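Long-range contact in putative hydrolase (Chromobacterium violaceum, PDB 3MCW), which is a putative hydrolase of the isochorismatase family, whose substrate and reaction are not established: residues 29-41 and 143-155. Numbering follows the deposited sequence.
Sequences WGPRNHPQAEQAC and LAEDGCFTFDKTD. With EDO (1,2-ethanediol), chain J.
The guanidinium of R32 lies flat on the ring of F149, planes 2° apart, with CZ of R32 3.5 Å from the ring centroid, a cation-pi stack over the centre of the face. Arginine suits the place because its flat head can stack while its N-H groups bond within their own plane: NE donates almost straight to the carbonyl of N33, and NH1 and NH2 grip the carboxylate of E38 end-on, NH1 reaching OE2 of E38 at 2.8 Å. A bend at chi3 (-78°) folds the arginine chain back over the ring. On a neighbouring ring, CB of W29 sits over one face of F151 in a CH-pi contact.

Between these aromatic contacts the backbones meet at a single beta bridge, R32 with F151. N of D152 donates to O of P31 (2.9 Å), and OD1 of N33 takes the amide N-H of T150 at 2.9 Å, nearly straight at 172°, an asparagine standing in for a backbone carbonyl. H34 sends ND1 to O of C148 (2.9 Å), a bond bent at the hydrogen, the oxygen lying off the ring plane. In this alpha/beta fold the bridge ties the approach to helix 37-51 to the chain leaving strand 140-149, which lies between 115-121 and the outermost strand 180-182 of the parallel sheet. Small residues suit the helix start: A37 and A40 settle against the turn at D146 and G147.

Further out, K79 forms a second salt bridge to E38, which probably helps fix the carboxylate holding R32. H167 bonds E145 and meets the H34 ring edge-to-face, while one water joins the carbonyls of W29 and D152.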
loop_
_atom_site.group_PDB
_atom_site.type_symbol
_atom_site.label_atom_id
_atom_site.label_comp_id
_atom_site.label_asym_id
_atom_site.label_seq_id
_atom_site.Cartn_x
_atom_site.Cartn_y
_atom_site.Cartn_z
ATOM N N TRP A 29 2.416 20.151 7.050
ATOM C CA TRP A 29 1.824 18.821 6.969
ATOM C C TRP A 29 0.438 18.731 7.643
ATOM O O TRP A 29 -0.274 17.750 7.447
ATOM C CB TRP A 29 2.735 17.746 7.577
ATOM C CG TRP A 29 3.997 17.588 6.811
ATOM C CD1 TRP A 29 5.231 17.998 7.186
ATOM C CD2 TRP A 29 4.136 17.041 5.493
ATOM N NE1 TRP A 29 6.154 17.707 6.204
ATOM C CE2 TRP A 29 5.508 17.105 5.162
ATOM C CE3 TRP A 29 3.243 16.461 4.575
ATOM C CZ2 TRP A 29 6.006 16.641 3.941
ATOM C CZ3 TRP A 29 3.741 16.008 3.358
ATOM C CH2 TRP A 29 5.115 16.100 3.056
ATOM N N GLY A 30 0.104 19.723 8.456
ATOM C CA GLY A 30 -1.109 19.743 9.221
ATOM C C GLY A 30 -0.963 18.990 10.514
ATOM O O GLY A 30 0.104 18.453 10.848
ATOM N N PRO A 31 -2.041 18.888 11.312
ATOM C CA PRO A 31 -1.933 18.309 12.645
ATOM C C PRO A 31 -1.643 16.812 12.607
ATOM O O PRO A 31 -2.131 16.097 11.735
ATOM C CB PRO A 31 -3.292 18.623 13.271
ATOM C CG PRO A 31 -3.782 19.840 12.527
ATOM C CD PRO A 31 -3.324 19.603 11.123
ATOM N N ARG A 32 -0.919 16.372 13.626
ATOM C CA ARG A 32 -0.519 14.979 13.797
ATOM C C ARG A 32 -1.136 14.364 15.023
ATOM O O ARG A 32 -1.608 15.027 15.945
ATOM C CB ARG A 32 1.014 14.893 13.921
ATOM C CG ARG A 32 1.590 15.671 15.124
ATOM C CD ARG A 32 3.026 15.396 15.333
ATOM N NE ARG A 32 3.277 14.126 15.982
ATOM C CZ ARG A 32 4.495 13.720 16.353
ATOM N NH1 ARG A 32 5.541 14.485 16.121
ATOM N NH2 ARG A 32 4.670 12.574 16.990
ATOM N N ASN A 33 -1.116 13.038 15.069
ATOM C CA ASN A 33 -1.433 12.261 16.245
ATOM C C ASN A 33 -0.146 11.779 16.945
ATOM O O ASN A 33 0.981 12.130 16.548
ATOM C CB ASN A 33 -2.362 11.070 15.908
ATOM C CG ASN A 33 -1.685 9.996 15.088
ATOM O OD1 ASN A 33 -0.801 10.286 14.329
ATOM N ND2 ASN A 33 -2.093 8.728 15.274
ATOM N N HIS A 34 -0.346 10.959 17.977
ATOM C CA HIS A 34 0.718 10.237 18.673
ATOM C C HIS A 34 1.922 11.096 19.010
ATOM O O HIS A 34 3.022 10.850 18.544
ATOM C CB HIS A 34 1.154 8.980 17.911
ATOM C CG HIS A 34 0.202 7.849 18.027
ATOM N ND1 HIS A 34 0.467 6.601 17.503
ATOM C CD2 HIS A 34 -0.966 7.732 18.699
ATOM C CE1 HIS A 34 -0.512 5.784 17.810
ATOM N NE2 HIS A 34 -1.383 6.431 18.559
ATOM N N PRO A 35 1.742 12.075 19.892
ATOM C CA PRO A 35 2.844 12.953 20.245
ATOM C C PRO A 35 4.053 12.275 20.853
ATOM O O PRO A 35 5.140 12.867 20.799
ATOM C CB PRO A 35 2.180 13.942 21.237
ATOM C CG PRO A 35 1.019 13.188 21.802
ATOM C CD PRO A 35 0.504 12.425 20.602
ATOM N N GLN A 36 3.875 11.096 21.426
ATOM C CA GLN A 36 4.947 10.312 22.035
ATOM C C GLN A 36 5.592 9.312 21.069
ATOM O O GLN A 36 6.393 8.483 21.494
ATOM C CB GLN A 36 4.420 9.555 23.261
ATOM C CG GLN A 36 3.999 10.454 24.440
ATOM C CD GLN A 36 4.659 11.833 24.429
ATOM O OE1 GLN A 36 5.797 11.997 23.985
ATOM N NE2 GLN A 36 3.927 12.834 24.911
ATOM N N ALA A 37 5.251 9.369 19.774
ATOM C CA ALA A 37 5.804 8.393 18.837
ATOM C C ALA A 37 7.321 8.395 18.842
ATOM O O ALA A 37 7.957 7.351 18.756
ATOM C CB ALA A 37 5.290 8.640 17.409
ATOM N N GLU A 38 7.925 9.585 18.890
ATOM C CA GLU A 38 9.394 9.690 18.889
ATOM C C GLU A 38 10.000 8.963 20.059
ATOM O O GLU A 38 11.006 8.281 19.929
ATOM C CB GLU A 38 9.846 11.134 18.945
ATOM C CG GLU A 38 9.623 11.959 17.664
ATOM C CD GLU A 38 8.212 12.535 17.470
ATOM O OE1 GLU A 38 7.261 12.193 18.205
ATOM O OE2 GLU A 38 8.096 13.335 16.523
ATOM N N GLN A 39 9.412 9.145 21.232
ATOM C CA GLN A 39 9.885 8.467 22.422
ATOM C C GLN A 39 9.716 6.961 22.328
ATOM O O GLN A 39 10.578 6.212 22.770
ATOM C CB GLN A 39 9.175 9.033 23.644
ATOM C CG GLN A 39 9.710 10.396 24.033
ATOM N N ALA A 40 8.620 6.486 21.736
ATOM C CA ALA A 40 8.414 5.049 21.559
ATOM C C ALA A 40 9.490 4.496 20.622
ATOM O O ALA A 40 10.089 3.467 20.872
ATOM C CB ALA A 40 7.022 4.762 21.017
ATOM N N CYS A 41 9.750 5.206 19.526
ATOM C CA CYS A 41 10.822 4.821 18.585
ATOM C C CYS A 41 12.189 4.836 19.255
ATOM O O CYS A 41 12.982 3.922 19.048
ATOM C CB CYS A 41 10.862 5.680 17.352
ATOM S SG CYS A 41 9.471 5.437 16.230
ATOM N N LEU A 143 4.120 -4.230 13.231
ATOM C CA LEU A 143 4.028 -2.785 13.102
ATOM C C LEU A 143 3.823 -2.203 14.487
ATOM O O LEU A 143 2.786 -2.457 15.127
ATOM C CB LEU A 143 2.872 -2.423 12.162
ATOM C CG LEU A 143 2.693 -0.935 11.936
ATOM C CD1 LEU A 143 3.922 -0.270 11.372
ATOM C CD2 LEU A 143 1.535 -0.727 10.959
ATOM N N ALA A 144 4.799 -1.441 14.987
ATOM C CA ALA A 144 4.761 -0.831 16.318
ATOM C C ALA A 144 3.972 0.459 16.205
ATOM O O ALA A 144 4.521 1.540 15.973
ATOM C CB ALA A 144 6.178 -0.592 16.859
ATOM N N GLU A 145 2.662 0.354 16.367
ATOM C CA GLU A 145 1.788 1.450 15.962
ATOM C C GLU A 145 1.935 2.711 16.817
ATOM O O GLU A 145 1.694 3.807 16.365
ATOM C CB GLU A 145 0.324 1.001 15.849
ATOM C CG GLU A 145 -0.311 0.619 17.147
ATOM C CD GLU A 145 -0.883 1.799 17.918
ATOM O OE1 GLU A 145 -1.255 2.820 17.303
ATOM O OE2 GLU A 145 -0.978 1.674 19.164
ATOM N N ASP A 146 2.301 2.522 18.092
ATOM C CA ASP A 146 2.561 3.655 18.984
ATOM C C ASP A 146 3.821 4.421 18.646
ATOM O O ASP A 146 4.027 5.528 19.119
ATOM C CB ASP A 146 2.535 3.231 20.448
ATOM C CG ASP A 146 3.589 2.203 20.808
ATOM O OD1 ASP A 146 3.877 1.301 19.988
ATOM O OD2 ASP A 146 4.098 2.237 21.945
ATOM N N GLY A 147 4.697 3.803 17.828
ATOM C CA GLY A 147 5.853 4.464 17.265
ATOM C C GLY A 147 5.622 5.029 15.892
ATOM O O GLY A 147 6.561 5.429 15.207
ATOM N N CYS A 148 4.375 5.082 15.444
ATOM C CA CYS A 148 4.017 5.649 14.165
ATOM C C CYS A 148 3.104 6.844 14.378
ATOM O O CYS A 148 2.368 6.912 15.377
ATOM C CB CYS A 148 3.259 4.638 13.289
ATOM S SG CYS A 148 4.225 3.179 12.847
ATOM N N PHE A 149 3.094 7.770 13.439
ATOM C CA PHE A 149 2.102 8.830 13.454
ATOM C C PHE A 149 1.785 9.243 12.023
ATOM O O PHE A 149 2.545 8.936 11.085
ATOM C CB PHE A 149 2.541 10.036 14.326
ATOM C CG PHE A 149 3.655 10.888 13.818
ATOM C CD1 PHE A 149 4.960 10.599 14.145
ATOM C CD2 PHE A 149 3.388 12.039 13.124
ATOM C CE1 PHE A 149 5.977 11.442 13.790
ATOM C CE2 PHE A 149 4.391 12.898 12.753
ATOM C CZ PHE A 149 5.681 12.603 13.098
ATOM N N THR A 150 0.672 9.955 11.876
ATOM C CA THR A 150 0.241 10.481 10.610
ATOM C C THR A 150 -0.460 11.824 10.840
ATOM O O THR A 150 -0.357 12.383 11.937
ATOM C CB THR A 150 -0.594 9.447 9.827
ATOM O OG1 THR A 150 -0.715 9.894 8.477
ATOM C CG2 THR A 150 -1.949 9.177 10.498
ATOM N N PHE A 151 -1.118 12.310 9.794
ATOM C CA PHE A 151 -1.643 13.662 9.732
ATOM C C PHE A 151 -3.116 13.633 9.383
ATOM O O PHE A 151 -3.633 12.721 8.729
ATOM C CB PHE A 151 -0.883 14.496 8.705
ATOM C CG PHE A 151 0.584 14.529 8.961
ATOM C CD1 PHE A 151 1.130 15.391 9.915
ATOM C CD2 PHE A 151 1.439 13.649 8.327
ATOM C CE1 PHE A 151 2.450 15.383 10.206
ATOM C CE2 PHE A 151 2.801 13.673 8.607
ATOM C CZ PHE A 151 3.292 14.552 9.552
ATOM N N ASP A 152 -3.824 14.696 9.768
ATOM C CA ASP A 152 -5.213 14.898 9.347
ATOM C C ASP A 152 -5.285 14.842 7.816
ATOM O O ASP A 152 -4.367 15.258 7.109
ATOM C CB ASP A 152 -5.721 16.292 9.765
ATOM C CG ASP A 152 -5.900 16.496 11.262
ATOM O OD1 ASP A 152 -5.517 15.633 12.076
ATOM O OD2 ASP A 152 -6.446 17.562 11.613
ATOM N N LYS A 153 -6.404 14.359 7.302
ATOM C CA LYS A 153 -6.612 14.394 5.853
ATOM C C LYS A 153 -8.099 14.365 5.563
ATOM O O LYS A 153 -8.881 13.681 6.207
ATOM C CB LYS A 153 -5.889 13.254 5.100
ATOM C CG LYS A 153 -5.851 13.459 3.560
ATOM C CD LYS A 153 -5.138 12.385 2.790
ATOM C CE LYS A 153 -3.638 12.542 2.851
ATOM N NZ LYS A 153 -3.156 13.895 2.406
ATOM N N THR A 154 -8.475 15.112 4.546
ATOM C CA THR A 154 -9.859 15.128 4.067
ATOM C C THR A 154 -10.060 13.939 3.128
ATOM O O THR A 154 -9.255 13.748 2.212
ATOM C CB THR A 154 -10.202 16.434 3.372
ATOM O OG1 THR A 154 -9.890 17.538 4.232
ATOM C CG2 THR A 154 -11.671 16.494 2.995
ATOM N N ASP A 155 -11.110 13.165 3.350
ATOM C CA ASP A 155 -11.364 12.015 2.480
ATOM C C ASP A 155 -11.925 12.499 1.153
ATOM O O ASP A 155 -12.204 13.680 0.943
ATOM C CB ASP A 155 -12.201 10.935 3.194
ATOM C CG ASP A 155 -13.687 11.233 3.308
ATOM O OD1 ASP A 155 -14.216 12.111 2.620
ATOM O OD2 ASP A 155 -14.326 10.491 4.080
HETATM C C1 EDO J . -10.737 16.476 12.936
HETATM O O1 EDO J . -11.679 15.868 12.037
HETATM C C2 EDO J . -9.398 16.946 12.356
HETATM O O2 EDO J . -9.349 17.391 10.986
HETATM O O HOH W 1 -3.039 17.429 8.000
#